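Local coordinates for DUF3863 domain-containing protein (Parabacteroides distasonis, PDB 3LM3) that is of unknown function but is probably a glycoside hydrolase or deacetylase, at residues Leu15-Asn20 against Asn277-Val282; Asn20-Leu25 against His318-Gly323. All blocks are in the same frame, centred on the assembly; numbering follows the deposited sequence. Where two conformers were deposited one is given.

How the contacts relate
Contacts 1 and 2 lie about 10 Å apart, centre to centre, and share Asn-20, the residue at which the N-terminal loop gives way to strand 21-29. Contact 1 joins that loop to the start of strand 280-287; contact 2 joins strand 21-29 itself to strand 318-320 and the first turn of helix 322-332. Strand 21-29 is thus flanked in one parallel sheet by two strands from late in the sequence, and Phe-22 links the contacts through backbone bonds to Gly-280 and Val-282. Along the chain the order is 15-20, 20-25, 277-282, 318-323. The sheet so joins the start of the modelled chain to strands some 260 to 300 residues later.

Contact 1. Residues Leu15-Asn20 against Asn277-Val282; sequences LTIEGN and NGFGWV
One face of the Phe-279 ring is covered by Ile-17, whose CD1 methyl stands 3.7 Å from the ring centroid and only 4° off the ring normal, a well-centred CH-pi contact. CG1 of the same side chain lies over the CG end of that face, 3.7 Å from Phe-279 CG. The isoleucine reaches across because CG1 is anti to the backbone N (chi1 -167°) and the chain continues extended to CD1. In one of its two conformers Glu-18 approaches the ring obliquely, its carboxylate plane steeply inclined to it, and OE2 makes a weak hydrogen bond to Tyr-333 OH.

Two backbone hydrogen bonds fasten the segments. Gly-19 N donates to Gly-278 O at 2.7 Å, and Gly-280 N donates to Asn-20 O at 3.0 Å. Both positions suit glycine: Gly-19 has positive phi within the type II beta turn from Ile-17 to Asn-20, while Gly-278 leaves helix 255-277 with positive phi, at backbone angles that would jam a CB against the carbonyl O of Asn-277. The loop is also braced from within. Asn-20 ND2 donates to Thr-16 O at 2.8 Å, with that oxygen close to its amide plane, and in one conformer of Thr-16 its OG1 accepts from Glu-18 N in an ST turn.

The contact therefore splices the loop ahead of strand 21-29 onto the first residues of strand 280-287, just before the two strands pair in parallel. Helix 322-332 packs against both hydrophobic partners through Phe-325, and its Trp-329 also touches Ile-17. Tyr-190 meets the Phe-279 ring, and Tyr-341 of strand 341-346 packs against it, bringing the antiparallel sheet to this corner of the fold.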
loop_
_atom_site.group_PDB
_atom_site.type_symbol
_atom_site.label_atom_id
_atom_site.label_comp_id
_atom_site.label_asym_id
_atom_site.label_seq_id
_atom_site.Cartn_x
_atom_site.Cartn_y
_atom_site.Cartn_z
ATOM N N LEU A 15 -6.681 21.146 -3.103
ATOM C CA LEU A 15 -7.723 21.195 -2.099
ATOM C C LEU A 15 -8.737 20.073 -2.301
ATOM O O LEU A 15 -9.561 19.835 -1.401
ATOM C CB LEU A 15 -8.402 22.576 -2.094
ATOM C CG LEU A 15 -7.536 23.782 -1.665
ATOM C CD1 LEU A 15 -8.397 25.032 -1.492
ATOM C CD2 LEU A 15 -6.742 23.499 -0.379
ATOM N N THR A 16 -8.718 19.390 -3.459
ATOM C CA THR A 16 -9.678 18.308 -3.698
ATOM C C THR A 16 -9.066 17.125 -4.430
ATOM O O THR A 16 -8.171 17.285 -5.261
ATOM C CB THR A 16 -10.915 18.790 -4.481
ATOM O OG1 THR A 16 -11.845 17.707 -4.657
ATOM C CG2 THR A 16 -10.504 19.341 -5.843
ATOM N N ILE A 17 -9.564 15.935 -4.107
ATOM C CA ILE A 17 -9.148 14.703 -4.773
ATOM C C ILE A 17 -9.657 14.615 -6.207
ATOM O O ILE A 17 -8.967 14.098 -7.091
ATOM C CB ILE A 17 -9.609 13.477 -3.950
ATOM C CG1 ILE A 17 -8.917 12.197 -4.437
ATOM C CG2 ILE A 17 -11.152 13.377 -3.926
ATOM C CD1 ILE A 17 -9.158 11.022 -3.482
ATOM N N GLU A 18 -10.819 15.208 -6.493
ATOM C CA GLU A 18 -11.445 14.926 -7.776
ATOM C C GLU A 18 -10.680 15.551 -8.935
ATOM O O GLU A 18 -10.264 16.715 -8.912
ATOM C CB GLU A 18 -12.947 15.271 -7.807
ATOM C CG GLU A 18 -13.820 14.354 -6.909
ATOM C CD GLU A 18 -13.794 12.878 -7.344
ATOM O OE1 GLU A 18 -14.188 12.595 -8.509
ATOM O OE2 GLU A 18 -13.387 12.016 -6.524
ATOM N N GLY A 19 -10.474 14.718 -9.944
ATOM C CA GLY A 19 -9.788 15.131 -11.156
ATOM C C GLY A 19 -8.281 15.139 -11.095
ATOM O O GLY A 19 -7.623 15.507 -12.094
ATOM N N ASN A 20 -7.721 14.738 -9.960
ATOM C CA ASN A 20 -6.303 14.889 -9.703
ATOM C C ASN A 20 -5.588 13.542 -9.624
ATOM O O ASN A 20 -6.208 12.486 -9.409
ATOM C CB ASN A 20 -6.094 15.685 -8.408
ATOM C CG ASN A 20 -6.228 17.173 -8.595
ATOM O OD1 ASN A 20 -5.652 17.747 -9.534
ATOM N ND2 ASN A 20 -6.954 17.824 -7.683
ATOM N N ASN A 277 -12.310 6.300 -12.488
ATOM C CA ASN A 277 -12.547 6.486 -11.042
ATOM C C ASN A 277 -12.673 7.926 -10.595
ATOM O O ASN A 277 -13.056 8.182 -9.461
ATOM C CB ASN A 277 -11.438 5.786 -10.256
ATOM C CG ASN A 277 -11.398 4.301 -10.561
ATOM O OD1 ASN A 277 -12.474 3.676 -10.632
ATOM N ND2 ASN A 277 -10.191 3.740 -10.794
ATOM N N GLY A 278 -12.253 8.853 -11.438
ATOM C CA GLY A 278 -12.335 10.263 -11.125
ATOM C C GLY A 278 -11.090 10.851 -10.488
ATOM O O GLY A 278 -10.972 12.067 -10.363
ATOM N N PHE A 279 -10.167 10.002 -10.046
ATOM C CA PHE A 279 -8.867 10.446 -9.545
ATOM C C PHE A 279 -7.917 9.279 -9.800
ATOM O O PHE A 279 -8.374 8.156 -10.098
ATOM C CB PHE A 279 -8.870 10.791 -8.045
ATOM C CG PHE A 279 -9.126 9.621 -7.120
ATOM C CD1 PHE A 279 -10.413 9.251 -6.776
ATOM C CD2 PHE A 279 -8.071 8.927 -6.565
ATOM C CE1 PHE A 279 -10.650 8.173 -5.906
ATOM C CE2 PHE A 279 -8.297 7.856 -5.715
ATOM C CZ PHE A 279 -9.585 7.485 -5.383
ATOM N N GLY A 280 -6.615 9.538 -9.662
ATOM C CA GLY A 280 -5.623 8.460 -9.712
ATOM C C GLY A 280 -4.691 8.588 -8.535
ATOM O O GLY A 280 -4.325 9.701 -8.172
ATOM N N TRP A 281 -4.268 7.449 -7.988
ATOM C CA TRP A 281 -3.407 7.436 -6.812
ATOM C C TRP A 281 -2.417 6.279 -6.891
ATOM O O TRP A 281 -2.807 5.132 -7.133
ATOM C CB TRP A 281 -4.257 7.303 -5.547
ATOM C CG TRP A 281 -3.454 7.030 -4.299
ATOM C CD1 TRP A 281 -2.407 7.762 -3.802
ATOM C CD2 TRP A 281 -3.630 5.915 -3.417
ATOM N NE1 TRP A 281 -1.937 7.164 -2.644
ATOM C CE2 TRP A 281 -2.647 6.015 -2.414
ATOM C CE3 TRP A 281 -4.510 4.830 -3.390
ATOM C CZ2 TRP A 281 -2.535 5.095 -1.369
ATOM C CZ3 TRP A 281 -4.382 3.917 -2.385
ATOM C CH2 TRP A 281 -3.416 4.049 -1.382
ATOM N N VAL A 282 -1.148 6.609 -6.714
ATOM C CA VAL A 282 -0.049 5.679 -6.632
ATOM C C VAL A 282 0.579 5.826 -5.247
ATOM O O VAL A 282 0.835 6.946 -4.777
ATOM C CB VAL A 282 1.009 5.990 -7.708
ATOM C CG1 VAL A 282 2.333 5.270 -7.429
ATOM C CG2 VAL A 282 0.434 5.663 -9.104
#

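Contact 2. Residues Asn20-Leu25 against His318-Gly323; sequences NRFVTL and HFVTFG
Strands 21-25 and 318-320 run parallel, the axes of these short segments 4.7 Å apart at closest approach and inclined by 31°, with backbone bonds from His-318 N to Arg-21 O, Val-23 N to His-318 O and Val-320 N to Val-23 O. On the face that carries Val-23 and Phe-319, the two side chains lie alongside each other, pointing the same way. Val-23 CB sits over one face of the phenylalanine ring, toward its rim, and CG1 comes within 3.6 Å of Phe-319 CE2. On the opposite face of the sheet, with His-318 and Val-320, Phe-22 CD1 meets both His-318 CB and Val-320 CG2, the latter at 4.0 Å.

At the start of helix 322-332, the Phe-322 ring crosses Thr-24 at about a right angle. Thr-24 OG1 stands 3.5 Å above the ring plane, over its centre, placed there by a chi1 of 58° that sets it between backbone N and carbonyl carbon; Trp-281 NE1 hydrogen-bonds to this hydroxyl. Phe-322 CE1 lies 3.2 Å from Thr-24 O. With an alanine at Phe-322, the threonine would probably lose its aromatic cover and a gap would open beside its carbonyl. At the other end, a water bridges the side chains: it donates to Asn-20 OD1 at 3.0 Å and lies 2.9 Å from His-318 NE2.

The chemistry thus changes along the pair, from a water-mediated polar link at the partly exposed strand start to buried aliphatic and aromatic contacts, where Val-23 and Val-320 N-H groups find carbonyl partners across the strands.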
loop_
_atom_site.group_PDB
_atom_site.type_symbol
_atom_site.label_atom_id
_atom_site.label_comp_id
_atom_site.label_asym_id
_atom_site.label_seq_id
_atom_site.Cartn_x
_atom_site.Cartn_y
_atom_site.Cartn_z
ATOM N N ASN A 20 -7.721 14.738 -9.960
ATOM C CA ASN A 20 -6.303 14.889 -9.703
ATOM C C ASN A 20 -5.588 13.542 -9.624
ATOM O O ASN A 20 -6.208 12.486 -9.409
ATOM C CB ASN A 20 -6.094 15.685 -8.408
ATOM C CG ASN A 20 -6.228 17.173 -8.595
ATOM O OD1 ASN A 20 -5.652 17.747 -9.534
ATOM N ND2 ASN A 20 -6.954 17.824 -7.683
ATOM N N ARG A 21 -4.275 13.608 -9.808
ATOM C CA ARG A 21 -3.350 12.473 -9.736
ATOM C C ARG A 21 -2.430 12.693 -8.541
ATOM O O ARG A 21 -1.932 13.807 -8.354
ATOM C CB ARG A 21 -2.535 12.393 -11.030
ATOM C CG ARG A 21 -3.345 12.121 -12.259
ATOM C CD ARG A 21 -2.500 12.228 -13.511
ATOM N NE ARG A 21 -3.242 11.854 -14.702
ATOM C CZ ARG A 21 -4.045 12.650 -15.381
ATOM N NH1 ARG A 21 -4.236 13.902 -15.016
ATOM N NH2 ARG A 21 -4.670 12.168 -16.458
ATOM N N PHE A 22 -2.253 11.658 -7.724
ATOM C CA PHE A 22 -1.495 11.743 -6.496
ATOM C C PHE A 22 -0.490 10.613 -6.395
ATOM O O PHE A 22 -0.804 9.476 -6.731
ATOM C CB PHE A 22 -2.409 11.607 -5.299
ATOM C CG PHE A 22 -3.437 12.697 -5.214
ATOM C CD1 PHE A 22 -3.136 13.876 -4.573
ATOM C CD2 PHE A 22 -4.677 12.564 -5.807
ATOM C CE1 PHE A 22 -4.076 14.899 -4.519
ATOM C CE2 PHE A 22 -5.610 13.609 -5.796
ATOM C CZ PHE A 22 -5.300 14.768 -5.110
ATOM N N VAL A 23 0.703 10.956 -5.894
ATOM C CA VAL A 23 1.687 9.966 -5.450
ATOM C C VAL A 23 1.943 10.215 -3.971
ATOM O O VAL A 23 2.290 11.342 -3.586
ATOM C CB VAL A 23 3.022 10.044 -6.208
ATOM C CG1 VAL A 23 4.087 9.131 -5.561
ATOM C CG2 VAL A 23 2.842 9.712 -7.690
ATOM N N THR A 24 1.799 9.174 -3.165
ATOM C CA THR A 24 2.145 9.234 -1.755
ATOM C C THR A 24 3.342 8.331 -1.512
ATOM O O THR A 24 3.230 7.105 -1.635
ATOM C CB THR A 24 0.983 8.838 -0.856
ATOM O OG1 THR A 24 0.523 7.514 -1.160
ATOM C CG2 THR A 24 -0.200 9.803 -0.989
ATOM N N LEU A 25 4.484 8.921 -1.169
ATOM C CA LEU A 25 5.695 8.202 -0.823
ATOM C C LEU A 25 5.929 8.247 0.669
ATOM O O LEU A 25 5.725 9.278 1.321
ATOM C CB LEU A 25 6.913 8.852 -1.482
ATOM C CG LEU A 25 8.294 8.346 -1.053
ATOM C CD1 LEU A 25 8.502 6.889 -1.453
ATOM C CD2 LEU A 25 9.410 9.244 -1.646
ATOM N N HIS A 318 0.380 15.462 -7.992
ATOM C CA HIS A 318 0.713 15.988 -6.680
ATOM C C HIS A 318 1.406 14.914 -5.863
ATOM O O HIS A 318 0.828 13.830 -5.650
ATOM C CB HIS A 318 -0.554 16.422 -5.952
ATOM C CG HIS A 318 -1.308 17.485 -6.671
ATOM N ND1 HIS A 318 -0.910 18.801 -6.650
ATOM C CD2 HIS A 318 -2.426 17.435 -7.434
ATOM C CE1 HIS A 318 -1.764 19.519 -7.366
ATOM N NE2 HIS A 318 -2.689 18.720 -7.861
ATOM N N PHE A 319 2.620 15.199 -5.405
ATOM C CA PHE A 319 3.358 14.349 -4.499
ATOM C C PHE A 319 3.059 14.859 -3.089
ATOM O O PHE A 319 3.528 15.921 -2.690
ATOM C CB PHE A 319 4.866 14.377 -4.783
ATOM C CG PHE A 319 5.268 13.572 -6.017
ATOM C CD1 PHE A 319 4.996 14.008 -7.310
ATOM C CD2 PHE A 319 5.870 12.344 -5.863
ATOM C CE1 PHE A 319 5.389 13.215 -8.419
ATOM C CE2 PHE A 319 6.255 11.578 -6.957
ATOM C CZ PHE A 319 5.989 12.018 -8.227
ATOM N N VAL A 320 2.246 14.081 -2.378
ATOM C CA VAL A 320 1.723 14.486 -1.064
ATOM C C VAL A 320 1.941 13.378 -0.048
ATOM O O VAL A 320 2.294 12.250 -0.390
ATOM C CB VAL A 320 0.221 14.873 -1.150
ATOM C CG1 VAL A 320 0.022 15.976 -2.212
ATOM C CG2 VAL A 320 -0.649 13.680 -1.468
ATOM N N THR A 321 1.744 13.717 1.220
ATOM C CA THR A 321 1.921 12.740 2.278
ATOM C C THR A 321 0.783 11.706 2.278
ATOM O O THR A 321 -0.309 11.977 1.765
ATOM C CB THR A 321 2.040 13.383 3.664
ATOM O OG1 THR A 321 0.735 13.788 4.102
ATOM C CG2 THR A 321 2.992 14.574 3.664
ATOM N N PHE A 322 1.038 10.520 2.839
ATOM C CA PHE A 322 -0.036 9.526 3.014
ATOM C C PHE A 322 -1.208 10.131 3.742
ATOM O O PHE A 322 -2.351 9.961 3.343
ATOM C CB PHE A 322 0.495 8.265 3.735
ATOM C CG PHE A 322 1.050 7.197 2.806
ATOM C CD1 PHE A 322 2.333 7.288 2.317
ATOM C CD2 PHE A 322 0.272 6.110 2.429
ATOM C CE1 PHE A 322 2.855 6.310 1.474
ATOM C CE2 PHE A 322 0.785 5.122 1.584
ATOM C CZ PHE A 322 2.075 5.229 1.100
ATOM N N GLY A 323 -0.938 10.816 4.859
ATOM C CA GLY A 323 -1.993 11.398 5.653
ATOM C C GLY A 323 -2.791 12.449 4.893
ATOM O O GLY A 323 -4.026 12.515 5.003
HETATM O O HOH W 1 -3.899 20.123 -10.047
#